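Local coordinates for uncharacterized protein (Cricetid herpesvirus 2, PDB 4ZKQ) that binds chemokines as a viral decoy receptor encoded by a rodent gammaherpesvirus, probably keeping them from the host's own receptors, at residues P283-D288 and T360-V365; L299-D304 and L352-S357. One frame throughout, in Å; residues are numbered along the deposited sequence.

Contact 1: P283-D288 and T360-V365; sequences PGRYED and TVRLDV
R285 and E287 meet R362 at the outer surface of a four-stranded antiparallel sheet, where with D364 they form a salt-bridge network that reaches over the intervening strand 290-296. Charged groups make the first shell. OE2 of E287 lies 3.7 Å from NH2 of R362, a long salt bridge, and NH2 of R285 comes within 3.9 Å of NH2 of R362. E287 OE2 is thus shared by the NH2 groups of both arginines and probably balances their charge. The two guanidinium planes stand nearly perpendicular, at 87°, and the E287 carboxylate is turned steeply from the R362 guanidinium, so that E287 and R362 do not form a flat, two-pronged pair.

The shorter bonds run along each segment. R285 NH2 donates to E287 OE2 at 2.7 Å, with the acceptor at the edge of the guanidinium and close to its plane. A bend at chi3 (73°) turns the end of R285 toward that carboxylate. R362, extended from CG to NE, reaches across from strand 360-366 and arrives from the direction opposite to E287.

Farther out, S292 of strand 290-296 is hydrogen-bonded through OG to D364 OD1, and R351 forms a salt bridge with D364 OD2; both are placed to hold the carboxylate to which R362 is bonded. The backbones of R285 and L363 both pair with strand 290-296, which keeps the two segments a strand apart, and long side chains bridge the gap. The shortest and straightest bond of R362 here is from NE to D364 OD1, at 2.8 Å and 172°, on the syn lone pair and almost exactly in the guanidinium plane, with only a weak second bond from NH2 to the same oxygen.

Contact 2: L299-D304 and L352-S357; sequences LFQTAD and LTYHPS
An offset face-to-face aromatic stack joins the loop after strand 290-296 to strand 350-355, an outermost strand of the four-stranded antiparallel sheet. The rings of F300 and Y354 have centroids 4.1 Å apart and planes inclined by 25°, and the two side chains run past each other in opposite directions. F300 CD2 makes the closest approach, 3.5 Å from Y354 CZ, and lies over one face of the tyrosine toward its rim; the opposite face carries the backbone N of P356. A chi1 of 179° swings the Y354 ring away from its own backbone N and out toward the loop, bringing its hydroxyl near F300 CB.

Two waters complete the join. One accepts from F300 N at 3.0 Å and is also hydrogen-bonded to Y354 OH. The other donates to Q301 OE1 at 2.9 Å and lies 2.7 Å from Y354 OH. Beyond the pair, L338 and V308 pack against F300, while M359 and V361 touch Y354. The contact is thus mixed: the rings meet by dispersion in a buried setting, while the phenol oxygen reaches the loop's backbone and its glutamine through water.

Followed from the N terminus, the chain reaches 283-288 only after the strands of the preceding sheets, then turns back along strand 290-296 and enters the loop 299-304. After an excursion through strands 308-315 and 324-330, it returns as strand 350-355, and 352-357, the strand's end and the start of the turn, closes contact 2. The hairpin leads into 360-365, which closes contact 1, so the loop of contact 2 lies wholly within that of contact 1. The contact centres are about 18 Å apart; neighbouring strands 350-355 and 360-366 are paired by backbone hydrogen bonds such as R362 N to T353 O. Contact 1 spans the sheet toward edge strand 285-286, whereas contact 2 ties its other outermost strand to the loop.

Contact 1: P283-D288 and T360-V365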
ATOM      1  N   PRO A 283      15.205  16.367 -17.532  1.00 21.84           N
ATOM      2  CA  PRO A 283      14.924  17.679 -18.127  1.00 31.33           C
ATOM      3  C   PRO A 283      13.721  18.382 -17.508  1.00 35.58           C
ATOM      4  O   PRO A 283      12.667  17.774 -17.327  1.00 31.24           O
ATOM      5  CB  PRO A 283      14.646  17.348 -19.595  1.00 30.83           C
ATOM      6  CG  PRO A 283      15.339  16.071 -19.838  1.00 34.08           C
ATOM      7  CD  PRO A 283      15.239  15.305 -18.552  1.00 28.77           C
ATOM      8  N   GLY A 284      13.887  19.661 -17.200  1.00 29.89           N
ATOM      9  CA  GLY A 284      12.811  20.462 -16.651  1.00 36.37           C
ATOM     10  C   GLY A 284      13.142  21.929 -16.813  1.00 41.15           C
ATOM     11  O   GLY A 284      14.232  22.271 -17.267  1.00 39.18           O
ATOM     12  N   ARG A 285      12.202  22.795 -16.447  1.00 39.43           N
ATOM     13  CA  ARG A 285      12.435  24.233 -16.500  1.00 40.97           C
ATOM     14  C   ARG A 285      12.782  24.754 -15.113  1.00 47.13           C
ATOM     15  O   ARG A 285      12.008  24.596 -14.170  1.00 40.92           O
ATOM     16  CB  ARG A 285      11.208  24.957 -17.052  1.00 46.15           C
ATOM     17  CG  ARG A 285      11.523  26.319 -17.653  1.00 65.58           C
ATOM     18  CD  ARG A 285      10.284  26.980 -18.229  1.00 64.00           C
ATOM     19  NE  ARG A 285       9.384  27.455 -17.185  1.00 77.78           N
ATOM     20  CZ  ARG A 285       8.201  28.018 -17.414  1.00100.60           C
ATOM     21  NH1 ARG A 285       7.764  28.176 -18.657  1.00 92.36           N
ATOM     22  NH2 ARG A 285       7.451  28.419 -16.397  1.00109.36           N
ATOM     23  N   TYR A 286      13.954  25.371 -14.997  1.00 55.27           N
ATOM     24  CA  TYR A 286      14.414  25.916 -13.726  1.00 57.50           C
ATOM     25  C   TYR A 286      14.052  27.393 -13.603  1.00 58.13           C
ATOM     26  O   TYR A 286      14.255  28.171 -14.534  1.00 67.69           O
ATOM     27  CB  TYR A 286      15.925  25.729 -13.583  1.00 60.55           C
ATOM     28  CG  TYR A 286      16.358  24.280 -13.576  1.00 72.87           C
ATOM     29  CD1 TYR A 286      16.387  23.537 -14.750  1.00 74.22           C
ATOM     30  CD2 TYR A 286      16.736  23.652 -12.396  1.00 81.70           C
ATOM     31  CE1 TYR A 286      16.780  22.210 -14.749  1.00 75.25           C
ATOM     32  CE2 TYR A 286      17.131  22.326 -12.385  1.00 74.30           C
ATOM     33  CZ  TYR A 286      17.151  21.611 -13.563  1.00 70.99           C
ATOM     34  OH  TYR A 286      17.543  20.294 -13.552  1.00 66.48           O
ATOM     35  N   GLU A 287      13.503  27.765 -12.450  1.00 55.65           N
ATOM     36  CA  GLU A 287      13.160  29.153 -12.160  1.00 61.10           C
ATOM     37  C   GLU A 287      13.860  29.617 -10.888  1.00 76.01           C
ATOM     38  O   GLU A 287      13.453  30.604 -10.271  1.00 78.36           O
ATOM     39  CB  GLU A 287      11.646  29.315 -12.019  1.00 63.25           C
ATOM     40  CG  GLU A 287      10.868  28.930 -13.268  1.00 72.14           C
ATOM     41  CD  GLU A 287       9.368  28.924 -13.046  1.00 88.44           C
ATOM     42  OE1 GLU A 287       8.926  29.293 -11.937  1.00 94.54           O
ATOM     43  OE2 GLU A 287       8.629  28.549 -13.982  1.00 73.91           O
ATOM     44  N   ASP A 288      14.903  28.888 -10.493  1.00 77.63           N
ATOM     45  CA  ASP A 288      15.711  29.221  -9.317  1.00 83.20           C
ATOM     46  C   ASP A 288      14.956  28.967  -8.012  1.00 78.55           C
ATOM     47  O   ASP A 288      15.523  28.436  -7.055  1.00 76.15           O
ATOM     48  CB  ASP A 288      16.177  30.673  -9.386  1.00 80.38           C
ATOM     49  N   THR A 360      -2.114  18.144 -20.494  1.00 27.76           N
ATOM     50  CA  THR A 360      -0.766  18.315 -19.981  1.00 34.92           C
ATOM     51  C   THR A 360      -0.786  18.477 -18.472  1.00 28.88           C
ATOM     52  O   THR A 360      -1.510  19.314 -17.932  1.00 33.13           O
ATOM     53  CB  THR A 360      -0.077  19.545 -20.614  1.00 35.51           C
ATOM     54  OG1 THR A 360      -0.097  19.418 -22.039  1.00 40.09           O
ATOM     55  CG2 THR A 360       1.371  19.666 -20.140  1.00 40.21           C
ATOM     56  N   VAL A 361       0.010  17.658 -17.799  1.00 28.84           N
ATOM     57  CA  VAL A 361       0.222  17.798 -16.371  1.00 21.32           C
ATOM     58  C   VAL A 361       1.449  18.653 -16.159  1.00 24.12           C
ATOM     59  O   VAL A 361       2.411  18.568 -16.924  1.00 26.80           O
ATOM     60  CB  VAL A 361       0.413  16.436 -15.677  1.00 23.64           C
ATOM     61  CG1 VAL A 361       0.742  16.617 -14.199  1.00 24.52           C
ATOM     62  CG2 VAL A 361      -0.823  15.593 -15.829  1.00 23.93           C
ATOM     63  N   ARG A 362       1.407  19.473 -15.119  1.00 27.30           N
ATOM     64  CA  ARG A 362       2.575  20.204 -14.674  1.00 27.45           C
ATOM     65  C   ARG A 362       2.841  19.913 -13.202  1.00 24.45           C
ATOM     66  O   ARG A 362       1.969  20.094 -12.345  1.00 27.59           O
ATOM     67  CB  ARG A 362       2.400  21.707 -14.906  1.00 33.10           C
ATOM     68  CG  ARG A 362       3.528  22.551 -14.329  1.00 38.17           C
ATOM     69  CD  ARG A 362       3.405  24.017 -14.732  1.00 37.40           C
ATOM     70  NE  ARG A 362       4.301  24.875 -13.958  1.00 45.46           N
ATOM     71  CZ  ARG A 362       4.614  26.127 -14.284  1.00 65.99           C
ATOM     72  NH1 ARG A 362       4.115  26.683 -15.381  1.00 83.41           N
ATOM     73  NH2 ARG A 362       5.436  26.830 -13.516  1.00 60.49           N
ATOM     74  N   LEU A 363       4.053  19.442 -12.933  1.00 20.89           N
ATOM     75  CA  LEU A 363       4.549  19.250 -11.579  1.00 20.60           C
ATOM     76  C   LEU A 363       5.594  20.300 -11.240  1.00 29.08           C
ATOM     77  O   LEU A 363       6.627  20.387 -11.904  1.00 26.79           O
ATOM     78  CB  LEU A 363       5.157  17.855 -11.421  1.00 16.70           C
ATOM     79  CG  LEU A 363       5.812  17.550 -10.072  1.00 23.77           C
ATOM     80  CD1 LEU A 363       4.783  17.515  -8.957  1.00 28.23           C
ATOM     81  CD2 LEU A 363       6.571  16.238 -10.138  1.00 25.14           C
ATOM     82  N   ASP A 364       5.326  21.088 -10.203  1.00 25.61           N
ATOM     83  CA  ASP A 364       6.297  22.047  -9.694  1.00 31.45           C
ATOM     84  C   ASP A 364       6.931  21.506  -8.432  1.00 30.66           C
ATOM     85  O   ASP A 364       6.237  21.055  -7.521  1.00 29.62           O
ATOM     86  CB  ASP A 364       5.642  23.398  -9.413  1.00 31.18           C
ATOM     87  CG  ASP A 364       5.006  23.998 -10.640  1.00 34.14           C
ATOM     88  OD1 ASP A 364       5.637  23.955 -11.716  1.00 34.09           O
ATOM     89  OD2 ASP A 364       3.869  24.503 -10.533  1.00 39.62           O
ATOM     90  N   VAL A 365       8.258  21.539  -8.400  1.00 27.76           N
ATOM     91  CA  VAL A 365       9.017  21.112  -7.241  1.00 24.38           C
ATOM     92  C   VAL A 365       9.762  22.300  -6.653  1.00 40.00           C
ATOM     93  O   VAL A 365      10.661  22.845  -7.290  1.00 44.99           O
ATOM     94  CB  VAL A 365      10.034  20.015  -7.604  1.00 27.28           C
ATOM     95  CG1 VAL A 365      10.758  19.537  -6.366  1.00 31.81           C
ATOM     96  CG2 VAL A 365       9.344  18.854  -8.306  1.00 29.63           C
TER

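Contact 2: L299-D304 and L352-S357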
ATOM      1  N   LEU A 299      -4.261   9.687 -19.327  1.00 28.04           N
ATOM      2  CA  LEU A 299      -4.748   9.012 -18.135  1.00 31.13           C
ATOM      3  C   LEU A 299      -6.176   9.415 -17.787  1.00 24.94           C
ATOM      4  O   LEU A 299      -6.986   8.573 -17.406  1.00 26.89           O
ATOM      5  CB  LEU A 299      -3.823   9.301 -16.947  1.00 23.71           C
ATOM      6  CG  LEU A 299      -4.257   8.682 -15.619  1.00 29.57           C
ATOM      7  CD1 LEU A 299      -4.156   7.165 -15.687  1.00 26.57           C
ATOM      8  CD2 LEU A 299      -3.429   9.238 -14.474  1.00 26.61           C
ATOM      9  N   PHE A 300      -6.491  10.699 -17.916  1.00 26.62           N
ATOM     10  CA  PHE A 300      -7.791  11.184 -17.476  1.00 32.01           C
ATOM     11  C   PHE A 300      -8.916  10.744 -18.410  1.00 39.03           C
ATOM     12  O   PHE A 300     -10.089  10.905 -18.080  1.00 38.39           O
ATOM     13  CB  PHE A 300      -7.765  12.706 -17.336  1.00 31.49           C
ATOM     14  CG  PHE A 300      -6.912  13.179 -16.200  1.00 28.42           C
ATOM     15  CD1 PHE A 300      -7.439  13.305 -14.929  1.00 26.66           C
ATOM     16  CD2 PHE A 300      -5.576  13.470 -16.395  1.00 31.70           C
ATOM     17  CE1 PHE A 300      -6.651  13.724 -13.877  1.00 22.98           C
ATOM     18  CE2 PHE A 300      -4.784  13.894 -15.346  1.00 32.72           C
ATOM     19  CZ  PHE A 300      -5.325  14.019 -14.086  1.00 24.00           C
ATOM     20  N   GLN A 301      -8.555  10.165 -19.554  1.00 40.82           N
ATOM     21  CA  GLN A 301      -9.536   9.623 -20.495  1.00 45.07           C
ATOM     22  C   GLN A 301      -9.855   8.157 -20.196  1.00 41.93           C
ATOM     23  O   GLN A 301     -10.789   7.589 -20.763  1.00 55.86           O
ATOM     24  CB  GLN A 301      -9.028   9.762 -21.933  1.00 52.90           C
ATOM     25  CG  GLN A 301      -8.558  11.165 -22.287  1.00 48.56           C
ATOM     26  CD  GLN A 301      -9.580  12.231 -21.937  1.00 74.60           C
ATOM     27  OE1 GLN A 301      -9.236  13.279 -21.391  1.00 78.43           O
ATOM     28  NE2 GLN A 301     -10.843  11.969 -22.255  1.00 85.24           N
ATOM     29  N   THR A 302      -9.080   7.561 -19.295  1.00 39.00           N
ATOM     30  CA  THR A 302      -9.265   6.174 -18.870  1.00 40.77           C
ATOM     31  C   THR A 302     -10.092   6.049 -17.603  1.00 42.68           C
ATOM     32  O   THR A 302     -10.477   4.950 -17.198  1.00 43.45           O
ATOM     33  CB  THR A 302      -7.912   5.500 -18.585  1.00 55.11           C
ATOM     34  OG1 THR A 302      -7.486   5.811 -17.242  1.00 27.37           O
ATOM     35  CG2 THR A 302      -6.869   5.964 -19.584  1.00 26.31           C
ATOM     36  N   ALA A 303     -10.346   7.183 -16.972  1.00 30.85           N
ATOM     37  CA  ALA A 303     -10.815   7.200 -15.598  1.00 36.45           C
ATOM     38  C   ALA A 303     -12.233   6.642 -15.412  1.00 35.22           C
ATOM     39  O   ALA A 303     -12.624   6.309 -14.288  1.00 39.16           O
ATOM     40  CB  ALA A 303     -10.734   8.606 -15.074  1.00 30.44           C
ATOM     41  N   ASP A 304     -12.988   6.528 -16.501  1.00 48.28           N
ATOM     42  CA  ASP A 304     -14.356   5.996 -16.451  1.00 61.20           C
ATOM     43  C   ASP A 304     -15.251   6.812 -15.513  1.00 60.49           C
ATOM     44  O   ASP A 304     -16.027   6.256 -14.734  1.00 60.96           O
ATOM     45  CB  ASP A 304     -14.348   4.517 -16.020  1.00 53.05           C
ATOM     46  CG  ASP A 304     -15.687   3.821 -16.264  1.00 77.97           C
ATOM     47  OD1 ASP A 304     -16.397   4.202 -17.220  1.00 74.74           O
ATOM     48  OD2 ASP A 304     -16.028   2.894 -15.497  1.00 70.66           O
ATOM     49  N   LEU A 352       0.724  20.457  -8.218  1.00 24.03           N
ATOM     50  CA  LEU A 352       0.299  19.652  -9.342  1.00 24.15           C
ATOM     51  C   LEU A 352      -0.883  20.338 -10.008  1.00 28.54           C
ATOM     52  O   LEU A 352      -1.848  20.711  -9.344  1.00 29.43           O
ATOM     53  CB  LEU A 352      -0.071  18.245  -8.873  1.00 26.88           C
ATOM     54  CG  LEU A 352      -0.340  17.185  -9.934  1.00 26.83           C
ATOM     55  CD1 LEU A 352       0.938  16.833 -10.660  1.00 22.65           C
ATOM     56  CD2 LEU A 352      -0.938  15.945  -9.287  1.00 25.43           C
ATOM     57  N   THR A 353      -0.792  20.517 -11.319  1.00 26.59           N
ATOM     58  CA  THR A 353      -1.860  21.153 -12.076  1.00 35.02           C
ATOM     59  C   THR A 353      -2.057  20.427 -13.387  1.00 27.18           C
ATOM     60  O   THR A 353      -1.116  19.853 -13.937  1.00 33.41           O
ATOM     61  CB  THR A 353      -1.557  22.643 -12.347  1.00 39.95           C
ATOM     62  OG1 THR A 353      -0.328  22.761 -13.070  1.00 40.26           O
ATOM     63  CG2 THR A 353      -1.436  23.411 -11.043  1.00 37.05           C
ATOM     64  N   TYR A 354      -3.293  20.438 -13.869  1.00 28.05           N
ATOM     65  CA  TYR A 354      -3.652  19.760 -15.103  1.00 28.85           C
ATOM     66  C   TYR A 354      -4.341  20.725 -16.052  1.00 35.91           C
ATOM     67  O   TYR A 354      -5.189  21.514 -15.635  1.00 34.99           O
ATOM     68  CB  TYR A 354      -4.559  18.571 -14.808  1.00 26.42           C
ATOM     69  CG  TYR A 354      -5.006  17.822 -16.032  1.00 30.56           C
ATOM     70  CD1 TYR A 354      -4.083  17.259 -16.894  1.00 25.52           C
ATOM     71  CD2 TYR A 354      -6.355  17.656 -16.315  1.00 28.54           C
ATOM     72  CE1 TYR A 354      -4.482  16.564 -18.006  1.00 29.71           C
ATOM     73  CE2 TYR A 354      -6.765  16.962 -17.431  1.00 28.19           C
ATOM     74  CZ  TYR A 354      -5.822  16.417 -18.274  1.00 29.13           C
ATOM     75  OH  TYR A 354      -6.212  15.719 -19.391  1.00 27.42           O
ATOM     76  N   HIS A 355      -3.964  20.649 -17.323  1.00 30.86           N
ATOM     77  CA  HIS A 355      -4.506  21.518 -18.360  1.00 45.02           C
ATOM     78  C   HIS A 355      -5.319  20.663 -19.328  1.00 38.06           C
ATOM     79  O   HIS A 355      -4.760  20.072 -20.255  1.00 36.82           O
ATOM     80  CB  HIS A 355      -3.373  22.257 -19.075  1.00 49.28           C
ATOM     81  CG  HIS A 355      -2.383  22.879 -18.140  1.00 77.91           C
ATOM     82  ND1 HIS A 355      -2.683  23.986 -17.371  1.00 77.87           N
ATOM     83  CD2 HIS A 355      -1.108  22.547 -17.837  1.00 69.21           C
ATOM     84  CE1 HIS A 355      -1.632  24.309 -16.642  1.00 65.82           C
ATOM     85  NE2 HIS A 355      -0.659  23.452 -16.903  1.00 65.85           N
ATOM     86  N   PRO A 356      -6.643  20.574 -19.100  1.00 36.63           N
ATOM     87  CA  PRO A 356      -7.478  19.639 -19.864  1.00 38.57           C
ATOM     88  C   PRO A 356      -7.387  19.840 -21.370  1.00 40.21           C
ATOM     89  O   PRO A 356      -7.398  18.859 -22.112  1.00 45.03           O
ATOM     90  CB  PRO A 356      -8.897  19.941 -19.367  1.00 37.61           C
ATOM     91  CG  PRO A 356      -8.717  20.600 -18.044  1.00 37.29           C
ATOM     92  CD  PRO A 356      -7.442  21.362 -18.143  1.00 41.63           C
ATOM     93  N   SER A 357      -7.287  21.093 -21.802  1.00 49.13           N
ATOM     94  CA  SER A 357      -7.251  21.426 -23.223  1.00 54.83           C
ATOM     95  C   SER A 357      -6.095  20.742 -23.945  1.00 53.55           C
ATOM     96  O   SER A 357      -6.266  20.208 -25.043  1.00 50.51           O
ATOM     97  CB  SER A 357      -7.153  22.945 -23.400  1.00 55.08           C
ATOM     98  OG  SER A 357      -6.205  23.503 -22.502  1.00 62.37           O
TER
HETATM   99  O   HOH W   1      -5.584  12.767 -19.928  1.00 26.82           O
HETATM  100  O   HOH W   2      -8.903  15.696 -19.808  1.00 39.19           O